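Local structure of beta-glucuronidase (Dictyoglomus thermophilum, 6XXW) at residues 361-366 / 389-394; 413-418 / 445-450; 489-494 / 541-546. The protein probably hydrolyses beta-D-glucuronides, releasing glucuronic acid, as a family 2 glycoside hydrolase. All coordinates share one frame; numbering follows the deposited sequence.

Contact 1: residues 361-366 / 389-394; sequences EEAPAV and EHHLEI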
loop_
_atom_site.group_PDB
_atom_site.type_symbol
_atom_site.label_atom_id
_atom_site.label_comp_id
_atom_site.label_asym_id
_atom_site.label_seq_id
_atom_site.Cartn_x
_atom_site.Cartn_y
_atom_site.Cartn_z
ATOM N N GLU A 361 1.614 -29.238 -19.312
ATOM C CA GLU A 361 3.000 -29.099 -18.894
ATOM C C GLU A 361 3.863 -28.679 -20.073
ATOM O O GLU A 361 3.755 -29.240 -21.169
ATOM C CB GLU A 361 3.545 -30.373 -18.257
ATOM C CG GLU A 361 4.949 -30.146 -17.714
ATOM C CD GLU A 361 5.321 -31.134 -16.646
ATOM O OE1 GLU A 361 4.952 -32.316 -16.800
ATOM O OE2 GLU A 361 5.973 -30.721 -15.663
ATOM N N GLU A 362 4.712 -27.682 -19.837
ATOM C CA GLU A 362 5.389 -26.943 -20.887
ATOM C C GLU A 362 6.902 -27.094 -20.778
ATOM O O GLU A 362 7.474 -27.015 -19.680
ATOM C CB GLU A 362 4.995 -25.462 -20.802
ATOM C CG GLU A 362 5.580 -24.589 -21.873
ATOM C CD GLU A 362 4.850 -23.275 -21.940
ATOM O OE1 GLU A 362 3.707 -23.256 -22.466
ATOM O OE2 GLU A 362 5.410 -22.274 -21.446
ATOM N N ALA A 363 7.538 -27.306 -21.928
ATOM C CA ALA A 363 8.989 -27.315 -22.035
ATOM C C ALA A 363 9.547 -25.900 -21.893
ATOM O O ALA A 363 8.862 -24.918 -22.201
ATOM C CB ALA A 363 9.407 -27.911 -23.381
ATOM N N PRO A 364 10.814 -25.771 -21.474
ATOM C CA PRO A 364 11.363 -24.439 -21.171
ATOM C C PRO A 364 11.781 -23.617 -22.384
ATOM O O PRO A 364 12.705 -22.799 -22.274
ATOM C CB PRO A 364 12.589 -24.753 -20.296
ATOM C CG PRO A 364 12.663 -26.226 -20.180
ATOM C CD PRO A 364 11.789 -26.838 -21.202
ATOM N N ALA A 365 11.119 -23.806 -23.530
ATOM C CA ALA A 365 11.436 -23.068 -24.754
ATOM C C ALA A 365 10.699 -21.724 -24.756
ATOM O O ALA A 365 9.796 -21.450 -25.549
ATOM C CB ALA A 365 11.093 -23.897 -25.986
ATOM N N VAL A 366 11.121 -20.874 -23.831
ATOM C CA VAL A 366 10.589 -19.529 -23.669
ATOM C C VAL A 366 11.765 -18.575 -23.815
ATOM O O VAL A 366 12.898 -18.905 -23.454
ATOM C CB VAL A 366 9.874 -19.366 -22.303
ATOM C CG1 VAL A 366 10.821 -19.704 -21.142
ATOM C CG2 VAL A 366 9.270 -17.947 -22.145
ATOM N N GLU A 389 18.748 -29.988 -30.613
ATOM C CA GLU A 389 19.185 -31.210 -29.948
ATOM C C GLU A 389 18.838 -31.191 -28.461
ATOM O O GLU A 389 18.338 -32.180 -27.917
ATOM C CB GLU A 389 20.691 -31.388 -30.147
ATOM C CG GLU A 389 21.197 -32.789 -29.857
ATOM C CD GLU A 389 20.904 -33.756 -30.992
ATOM O OE1 GLU A 389 20.262 -33.338 -31.981
ATOM O OE2 GLU A 389 21.322 -34.933 -30.896
ATOM N N HIS A 390 19.101 -30.066 -27.785
ATOM C CA HIS A 390 18.760 -29.951 -26.368
ATOM C C HIS A 390 17.253 -30.021 -26.157
ATOM O O HIS A 390 16.773 -30.705 -25.244
ATOM C CB HIS A 390 19.317 -28.643 -25.795
ATOM C CG HIS A 390 18.986 -28.425 -24.346
ATOM N ND1 HIS A 390 19.452 -29.254 -23.348
ATOM C CD2 HIS A 390 18.257 -27.463 -23.727
ATOM C CE1 HIS A 390 19.013 -28.820 -22.176
ATOM N NE2 HIS A 390 18.285 -27.736 -22.379
ATOM N N HIS A 391 16.490 -29.316 -26.997
ATOM C CA HIS A 391 15.034 -29.337 -26.884
ATOM C C HIS A 391 14.492 -30.759 -27.009
ATOM O O HIS A 391 13.611 -31.172 -26.239
ATOM C CB HIS A 391 14.447 -28.418 -27.954
ATOM C CG HIS A 391 13.055 -27.933 -27.675
ATOM N ND1 HIS A 391 12.545 -26.788 -28.259
ATOM C CD2 HIS A 391 12.054 -28.446 -26.920
ATOM C CE1 HIS A 391 11.296 -26.614 -27.866
ATOM N NE2 HIS A 391 10.977 -27.598 -27.043
ATOM N N LEU A 392 15.012 -31.529 -27.969
ATOM C CA LEU A 392 14.556 -32.907 -28.145
ATOM C C LEU A 392 14.915 -33.769 -26.941
ATOM O O LEU A 392 14.117 -34.614 -26.514
ATOM C CB LEU A 392 15.157 -33.508 -29.420
ATOM C CG LEU A 392 14.756 -32.828 -30.728
ATOM C CD1 LEU A 392 15.659 -33.290 -31.888
ATOM C CD2 LEU A 392 13.271 -33.029 -31.057
ATOM N N GLU A 393 16.121 -33.597 -26.398
ATOM C CA GLU A 393 16.472 -34.335 -25.185
ATOM C C GLU A 393 15.572 -33.933 -24.021
ATOM O O GLU A 393 15.191 -34.777 -23.195
ATOM C CB GLU A 393 17.947 -34.117 -24.844
ATOM C CG GLU A 393 18.879 -34.591 -25.963
ATOM C CD GLU A 393 20.356 -34.559 -25.589
ATOM O OE1 GLU A 393 20.933 -33.453 -25.525
ATOM O OE2 GLU A 393 20.945 -35.643 -25.384
ATOM N N ILE A 394 15.213 -32.648 -23.946
ATOM C CA ILE A 394 14.319 -32.177 -22.886
ATOM C C ILE A 394 12.965 -32.874 -22.972
ATOM O O ILE A 394 12.425 -33.346 -21.963
ATOM C CB ILE A 394 14.161 -30.647 -22.957
ATOM C CG1 ILE A 394 15.425 -29.948 -22.444
ATOM C CG2 ILE A 394 12.901 -30.196 -22.187
ATOM C CD1 ILE A 394 15.892 -30.433 -21.103
#

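Contact 2: residues 413-418 / 445-450; sequences VANEAA and TIVENT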
loop_
_atom_site.group_PDB
_atom_site.type_symbol
_atom_site.label_atom_id
_atom_site.label_comp_id
_atom_site.label_asym_id
_atom_site.label_seq_id
_atom_site.Cartn_x
_atom_site.Cartn_y
_atom_site.Cartn_z
ATOM N N VAL A 413 5.018 -27.245 -26.308
ATOM C CA VAL A 413 6.414 -27.326 -26.732
ATOM C C VAL A 413 7.162 -25.997 -26.616
ATOM O O VAL A 413 8.404 -26.003 -26.616
ATOM C CB VAL A 413 6.552 -27.872 -28.173
ATOM C CG1 VAL A 413 5.979 -29.301 -28.276
ATOM C CG2 VAL A 413 5.911 -26.948 -29.187
ATOM N N ALA A 414 6.459 -24.869 -26.487
ATOM C CA ALA A 414 7.118 -23.566 -26.404
ATOM C C ALA A 414 6.109 -22.497 -26.000
ATOM O O ALA A 414 4.893 -22.698 -26.067
ATOM C CB ALA A 414 7.783 -23.176 -27.731
ATOM N N ASN A 415 6.636 -21.338 -25.604
ATOM C CA ASN A 415 5.820 -20.171 -25.269
ATOM C C ASN A 415 6.352 -18.952 -26.001
ATOM O O ASN A 415 7.478 -18.516 -25.742
ATOM C CB ASN A 415 5.819 -19.897 -23.766
ATOM C CG ASN A 415 4.972 -18.690 -23.396
ATOM O OD1 ASN A 415 3.752 -18.800 -23.246
ATOM N ND2 ASN A 415 5.615 -17.523 -23.254
ATOM N N GLU A 416 5.534 -18.390 -26.894
ATOM C CA GLU A 416 5.831 -17.112 -27.547
ATOM C C GLU A 416 7.185 -17.122 -28.250
ATOM O O GLU A 416 7.963 -16.170 -28.148
ATOM C CB GLU A 416 5.749 -15.954 -26.546
ATOM C CG GLU A 416 4.358 -15.759 -25.910
ATOM C CD GLU A 416 4.255 -14.470 -25.104
ATOM O OE1 GLU A 416 5.300 -13.955 -24.642
ATOM O OE2 GLU A 416 3.123 -13.966 -24.938
ATOM N N ALA A 417 7.475 -18.205 -28.967
ATOM C CA ALA A 417 8.624 -18.206 -29.860
ATOM C C ALA A 417 8.339 -17.354 -31.101
ATOM O O ALA A 417 7.197 -17.001 -31.404
ATOM C CB ALA A 417 8.981 -19.635 -30.274
ATOM N N ALA A 418 9.402 -17.052 -31.852
ATOM C CA ALA A 418 9.280 -16.258 -33.084
ATOM C C ALA A 418 8.861 -17.165 -34.246
ATOM O O ALA A 418 9.603 -17.410 -35.202
ATOM C CB ALA A 418 10.579 -15.523 -33.384
ATOM N N THR A 445 0.339 -28.830 -27.900
ATOM C CA THR A 445 0.077 -27.444 -28.269
ATOM C C THR A 445 1.394 -26.673 -28.319
ATOM O O THR A 445 2.472 -27.196 -28.008
ATOM C CB THR A 445 -0.906 -26.760 -27.286
ATOM O OG1 THR A 445 -1.285 -25.457 -27.773
ATOM C CG2 THR A 445 -0.273 -26.599 -25.931
ATOM N N ILE A 446 1.293 -25.422 -28.756
ATOM C CA ILE A 446 2.354 -24.430 -28.628
ATOM C C ILE A 446 1.670 -23.106 -28.321
ATOM O O ILE A 446 0.604 -22.811 -28.873
ATOM C CB ILE A 446 3.235 -24.322 -29.893
ATOM C CG1 ILE A 446 4.372 -23.317 -29.652
ATOM C CG2 ILE A 446 2.410 -23.880 -31.135
ATOM C CD1 ILE A 446 5.478 -23.371 -30.705
ATOM N N VAL A 447 2.247 -22.321 -27.414
ATOM C CA VAL A 447 1.584 -21.110 -26.938
ATOM C C VAL A 447 2.122 -19.926 -27.733
ATOM O O VAL A 447 3.334 -19.677 -27.760
ATOM C CB VAL A 447 1.756 -20.915 -25.423
ATOM C CG1 VAL A 447 1.087 -19.607 -24.983
ATOM C CG2 VAL A 447 1.143 -22.101 -24.657
ATOM N N GLU A 448 1.217 -19.217 -28.403
ATOM C CA GLU A 448 1.558 -18.252 -29.440
ATOM C C GLU A 448 1.222 -16.837 -28.996
ATOM O O GLU A 448 0.173 -16.607 -28.396
ATOM C CB GLU A 448 0.777 -18.531 -30.728
ATOM C CG GLU A 448 1.081 -19.861 -31.384
ATOM C CD GLU A 448 2.158 -19.748 -32.463
ATOM O OE1 GLU A 448 3.025 -18.841 -32.363
ATOM O OE2 GLU A 448 2.140 -20.576 -33.412
ATOM N N ASN A 449 2.088 -15.880 -29.342
ATOM C CA ASN A 449 1.665 -14.486 -29.394
ATOM C C ASN A 449 1.838 -13.889 -30.785
ATOM O O ASN A 449 1.430 -12.745 -31.002
ATOM C CB ASN A 449 2.393 -13.640 -28.331
ATOM C CG ASN A 449 3.876 -13.466 -28.609
ATOM O OD1 ASN A 449 4.456 -14.163 -29.441
ATOM N ND2 ASN A 449 4.502 -12.535 -27.888
ATOM N N THR A 450 2.418 -14.640 -31.725
ATOM C CA THR A 450 2.425 -14.294 -33.145
ATOM C C THR A 450 0.999 -14.073 -33.648
ATOM O O THR A 450 0.032 -14.603 -33.094
ATOM C CB THR A 450 3.100 -15.433 -33.946
ATOM O OG1 THR A 450 4.428 -15.655 -33.456
ATOM C CG2 THR A 450 3.201 -15.139 -35.453
HETATM O O HOH W 1 2.960 -11.424 -25.436
HETATM O O HOH W 2 5.369 -19.899 -29.724
HETATM O O HOH W 3 4.388 -17.118 -30.825
#

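Contact 3: residues 489-494 / 541-546; sequences DLREWY and LDFVVG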
loop_
_atom_site.group_PDB
_atom_site.type_symbol
_atom_site.label_atom_id
_atom_site.label_comp_id
_atom_site.label_asym_id
_atom_site.label_seq_id
_atom_site.Cartn_x
_atom_site.Cartn_y
_atom_site.Cartn_z
ATOM N N ASP A 489 -9.825 -11.491 -33.963
ATOM C CA ASP A 489 -8.607 -12.294 -33.931
ATOM C C ASP A 489 -8.929 -13.770 -33.756
ATOM O O ASP A 489 -8.479 -14.611 -34.544
ATOM C CB ASP A 489 -7.689 -11.809 -32.809
ATOM C CG ASP A 489 -6.310 -12.441 -32.875
ATOM O OD1 ASP A 489 -5.788 -12.607 -33.992
ATOM O OD2 ASP A 489 -5.743 -12.752 -31.819
ATOM N N LEU A 490 -9.734 -14.102 -32.740
ATOM C CA LEU A 490 -10.003 -15.504 -32.448
ATOM C C LEU A 490 -10.773 -16.183 -33.573
ATOM O O LEU A 490 -10.558 -17.374 -33.825
ATOM C CB LEU A 490 -10.753 -15.642 -31.124
ATOM C CG LEU A 490 -9.927 -15.228 -29.904
ATOM C CD1 LEU A 490 -10.742 -15.330 -28.633
ATOM C CD2 LEU A 490 -8.656 -16.073 -29.808
ATOM N N ARG A 491 -11.673 -15.459 -34.252
ATOM C CA ARG A 491 -12.342 -16.039 -35.417
ATOM C C ARG A 491 -11.352 -16.331 -36.534
ATOM O O ARG A 491 -11.524 -17.302 -37.284
ATOM C CB ARG A 491 -13.445 -15.112 -35.925
ATOM C CG ARG A 491 -14.639 -15.001 -34.967
ATOM C CD ARG A 491 -15.831 -14.316 -35.647
ATOM N NE ARG A 491 -16.984 -14.244 -34.751
ATOM C CZ ARG A 491 -17.834 -15.247 -34.544
ATOM N NH1 ARG A 491 -17.675 -16.399 -35.179
ATOM N NH2 ARG A 491 -18.852 -15.095 -33.712
ATOM N N GLU A 492 -10.308 -15.513 -36.667
ATOM C CA GLU A 492 -9.311 -15.803 -37.690
ATOM C C GLU A 492 -8.466 -17.019 -37.320
ATOM O O GLU A 492 -8.088 -17.801 -38.199
ATOM C CB GLU A 492 -8.418 -14.589 -37.946
ATOM C CG GLU A 492 -7.623 -14.728 -39.251
ATOM C CD GLU A 492 -6.497 -13.723 -39.375
ATOM O OE1 GLU A 492 -6.200 -13.048 -38.370
ATOM O OE2 GLU A 492 -5.911 -13.605 -40.476
ATOM N N TRP A 493 -8.136 -17.197 -36.034
ATOM C CA TRP A 493 -7.446 -18.428 -35.655
ATOM C C TRP A 493 -8.271 -19.651 -36.026
ATOM O O TRP A 493 -7.733 -20.651 -36.530
ATOM C CB TRP A 493 -7.136 -18.447 -34.159
ATOM C CG TRP A 493 -5.984 -17.577 -33.753
ATOM C CD1 TRP A 493 -6.062 -16.295 -33.294
ATOM C CD2 TRP A 493 -4.585 -17.919 -33.762
ATOM N NE1 TRP A 493 -4.802 -15.818 -33.006
ATOM C CE2 TRP A 493 -3.878 -16.789 -33.293
ATOM C CE3 TRP A 493 -3.863 -19.067 -34.123
ATOM C CZ2 TRP A 493 -2.487 -16.770 -33.167
ATOM C CZ3 TRP A 493 -2.468 -19.049 -33.995
ATOM C CH2 TRP A 493 -1.800 -17.910 -33.520
ATOM N N TYR A 494 -9.580 -19.609 -35.763
ATOM C CA TYR A 494 -10.380 -20.798 -36.024
ATOM C C TYR A 494 -10.574 -21.014 -37.517
ATOM O O TYR A 494 -10.565 -22.158 -37.988
ATOM C CB TYR A 494 -11.740 -20.723 -35.338
ATOM C CG TYR A 494 -12.464 -22.040 -35.490
ATOM C CD1 TYR A 494 -11.952 -23.196 -34.909
ATOM C CD2 TYR A 494 -13.621 -22.143 -36.253
ATOM C CE1 TYR A 494 -12.584 -24.418 -35.063
ATOM C CE2 TYR A 494 -14.270 -23.357 -36.403
ATOM C CZ TYR A 494 -13.741 -24.491 -35.808
ATOM O OH TYR A 494 -14.371 -25.704 -35.951
ATOM N N LEU A 541 -18.103 -17.678 -28.503
ATOM C CA LEU A 541 -17.338 -18.425 -29.498
ATOM C C LEU A 541 -17.320 -19.903 -29.109
ATOM O O LEU A 541 -16.647 -20.292 -28.144
ATOM C CB LEU A 541 -15.921 -17.861 -29.607
ATOM C CG LEU A 541 -15.816 -16.355 -29.883
ATOM C CD1 LEU A 541 -14.355 -15.908 -29.903
ATOM C CD2 LEU A 541 -16.491 -16.005 -31.206
ATOM N N ASP A 542 -18.039 -20.733 -29.875
ATOM C CA ASP A 542 -18.169 -22.138 -29.493
ATOM C C ASP A 542 -16.891 -22.948 -29.708
ATOM O O ASP A 542 -16.819 -24.090 -29.236
ATOM C CB ASP A 542 -19.351 -22.788 -30.237
ATOM C CG ASP A 542 -19.132 -22.918 -31.746
ATOM O OD1 ASP A 542 -18.062 -22.543 -32.275
ATOM O OD2 ASP A 542 -20.058 -23.419 -32.416
ATOM N N PHE A 543 -15.887 -22.400 -30.380
ATOM C CA PHE A 543 -14.630 -23.111 -30.591
ATOM C C PHE A 543 -13.581 -22.784 -29.529
ATOM O O PHE A 543 -12.499 -23.373 -29.542
ATOM C CB PHE A 543 -14.076 -22.812 -31.991
ATOM C CG PHE A 543 -13.985 -21.341 -32.323
ATOM C CD1 PHE A 543 -12.921 -20.572 -31.863
ATOM C CD2 PHE A 543 -14.950 -20.736 -33.109
ATOM C CE1 PHE A 543 -12.836 -19.220 -32.164
ATOM C CE2 PHE A 543 -14.866 -19.391 -33.421
ATOM C CZ PHE A 543 -13.807 -18.629 -32.946
ATOM N N VAL A 544 -13.880 -21.885 -28.597
ATOM C CA VAL A 544 -12.969 -21.580 -27.502
ATOM C C VAL A 544 -13.291 -22.536 -26.361
ATOM O O VAL A 544 -14.422 -22.566 -25.855
ATOM C CB VAL A 544 -13.080 -20.109 -27.065
ATOM C CG1 VAL A 544 -12.312 -19.866 -25.780
ATOM C CG2 VAL A 544 -12.560 -19.186 -28.185
ATOM N N VAL A 545 -12.309 -23.350 -25.986
ATOM C CA VAL A 545 -12.495 -24.397 -24.989
ATOM C C VAL A 545 -11.773 -24.084 -23.687
ATOM O O VAL A 545 -11.682 -24.950 -22.818
ATOM C CB VAL A 545 -12.053 -25.771 -25.531
ATOM C CG1 VAL A 545 -12.840 -26.119 -26.790
ATOM C CG2 VAL A 545 -10.546 -25.770 -25.831
ATOM N N GLY A 546 -11.240 -22.876 -23.532
ATOM C CA GLY A 546 -10.517 -22.570 -22.314
ATOM C C GLY A 546 -10.115 -21.123 -22.105
ATOM O O GLY A 546 -9.907 -20.368 -23.072
#

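Contact 1: residues 361-366 / 389-394
Ala365 and Ala363 bring their methyl groups against the imidazole of His391, while Pro364 meets the branched side chain of Ile394. Small apolar groups of the loop that leaves strand 358-362 thus meet an imidazole and a branched aliphatic chain on one flank of the helix. At the histidine, Ala365 CB approaches CE1 of His391 to 3.3 Å, a close fit, and Ala363 CB lies 4.0 Å from NE2 of the same ring; both methyls come in obliquely. The ring gets there because its CG stands anti to the backbone N (chi1 -159°), which carries the imidazole from the helix toward the loop. One turn further on, CG2 of Ile394 presses on Pro364 CD at 3.7 Å and lies 4.3 Å from Ala363 CB, so Ala363 is touched by both helix residues.

Polar interactions hold the imidazole from outside the two segments. ND1 is hydrogen-bonded to the hydroxyl of Tyr427, and NE2 makes a weak hydrogen bond to the carbonyl of Val413; together these satisfy both buried nitrogens and would help set the rotation of the ring. The loop itself is tightly bent, with Ala365 at the centre of an inverse gamma turn.

In the TIM barrel, strand 358-362 pairs in parallel with strands 336-338 and 408-415, and helix 385-402 packs outside them beside helix 422-438, whose Phe428 and Val431 touch His391.

Contact 2: residues 413-418 / 445-450
Residues 413-415 and 445-448 run as parallel strands, their axes 4.9 Å apart and inclined by 12°, with Asn415 bridged to Val447 and hydrogen bonds from Val413 N to Thr445 O, Val447 N to Ala414 O and Glu416 N to Val447 O. The last is short (2.7 Å), and Val447 O also accepts from a water held by Ala417 N. Ile446 lays CD1 against Ala414 CB at 3.8 Å and its CB against Val413 CG2, next to Phe428 of helix 422-438. That helix connects the two strands in a beta-alpha-beta crossover of the TIM barrel, and Asn415 and Glu416 are consistent with the Asn-Glu pair that ends the fourth barrel strand in relatives and belongs to their active site. Asn415 OD1, bonded to Arg338, lies 3.3 Å from Val447 CG1. Beyond the strands, Glu416 CG lies anti to the carbonyl carbon (chi1 -62°) and the chain runs extended, which carries the carboxylate across the Asn449 amide, stacked with planes 22° apart, CD 3.4 Å from ND2. A water bridges them, donating to Glu416 OE2 (2.6 Å) and accepting from Asn449 ND2. Asn467 also binds OE2, and OE1 a Tris hydroxyl, probably from the crystallisation liquor.

Contact 3: residues 489-494 / 541-546
Tyr494 and Phe543 lie one on the other in an offset stack, ring centroids 4.5 Å apart and planes only 3° from parallel. The displacement places each ring over the other's CB: Tyr494 CB sits 3.5 Å from the Phe543 centroid, almost on the ring normal, and Phe543 CB sits 3.8 Å from the Tyr494 centroid, nearer the rim, giving two reciprocal CH-pi contacts. CG of Phe543 lies between its own backbone N and carbonyl carbon (chi1 51°), which turns the ring toward the helix and leaves Leu541 CB over its other face. The phenyl is thus sandwiched, and its CE1 reaches Leu490 O at 3.4 Å.

Aliphatic contacts extend the interface along the helix. Leu490 and Leu541 meet at about a right angle, Leu490 CB to Leu541 CD1 being 3.8 Å, and Leu490 CD1 reaches more loosely to Val544 CG2. The other methyl of Leu541, CD2, sits over one face of the Arg491 guanidinium, 3.6 Å from NH2; Glu487 holds that group through a salt bridge to NE. A serine in place of Phe543 would probably leave Tyr494 without its stacking partner and open a gap between that ring and Leu541, beside Leu490.

Backbone bonds shape the loop: residues 541-544 form a type I turn, closed by Val544 N to Leu541 O, and Lys598 binds the carbonyls of Leu541 and Val544.

Helix 482-497 thereby packs on the N-terminal end of strand 544-550, the last of the barrel. Strand 501-505 runs between strands 463-467 and 544-550, and its Ile501 touches both stacked rings, while Leu538 of helix 524-538 packs on Leu490 and Val544.

How the contacts relate
From the N terminus the three contacts follow in series, none nesting in or crossing another, all within the TIM barrel. Contact 1 closes a 22-residue, mostly irregular excursion between strand 358-362 and helix 385-402. The chain then enters strand 408-415, where contact 2 closes the helical crossover to strand 444-448. Contact 3 closes the longest loop, 46 residues holding strand 501-505 and helix 524-538. Contacts 1 and 2 adjoin through neighbouring strands, with a probable hydrogen bond between Ala365 O and Asn415 N (3.2 Å). Contacts 2 and 3 meet where Trp493 packs against Thr450 and Glu448, whereas contacts 1 and 3 stay about 13 Å apart at their nearest atoms.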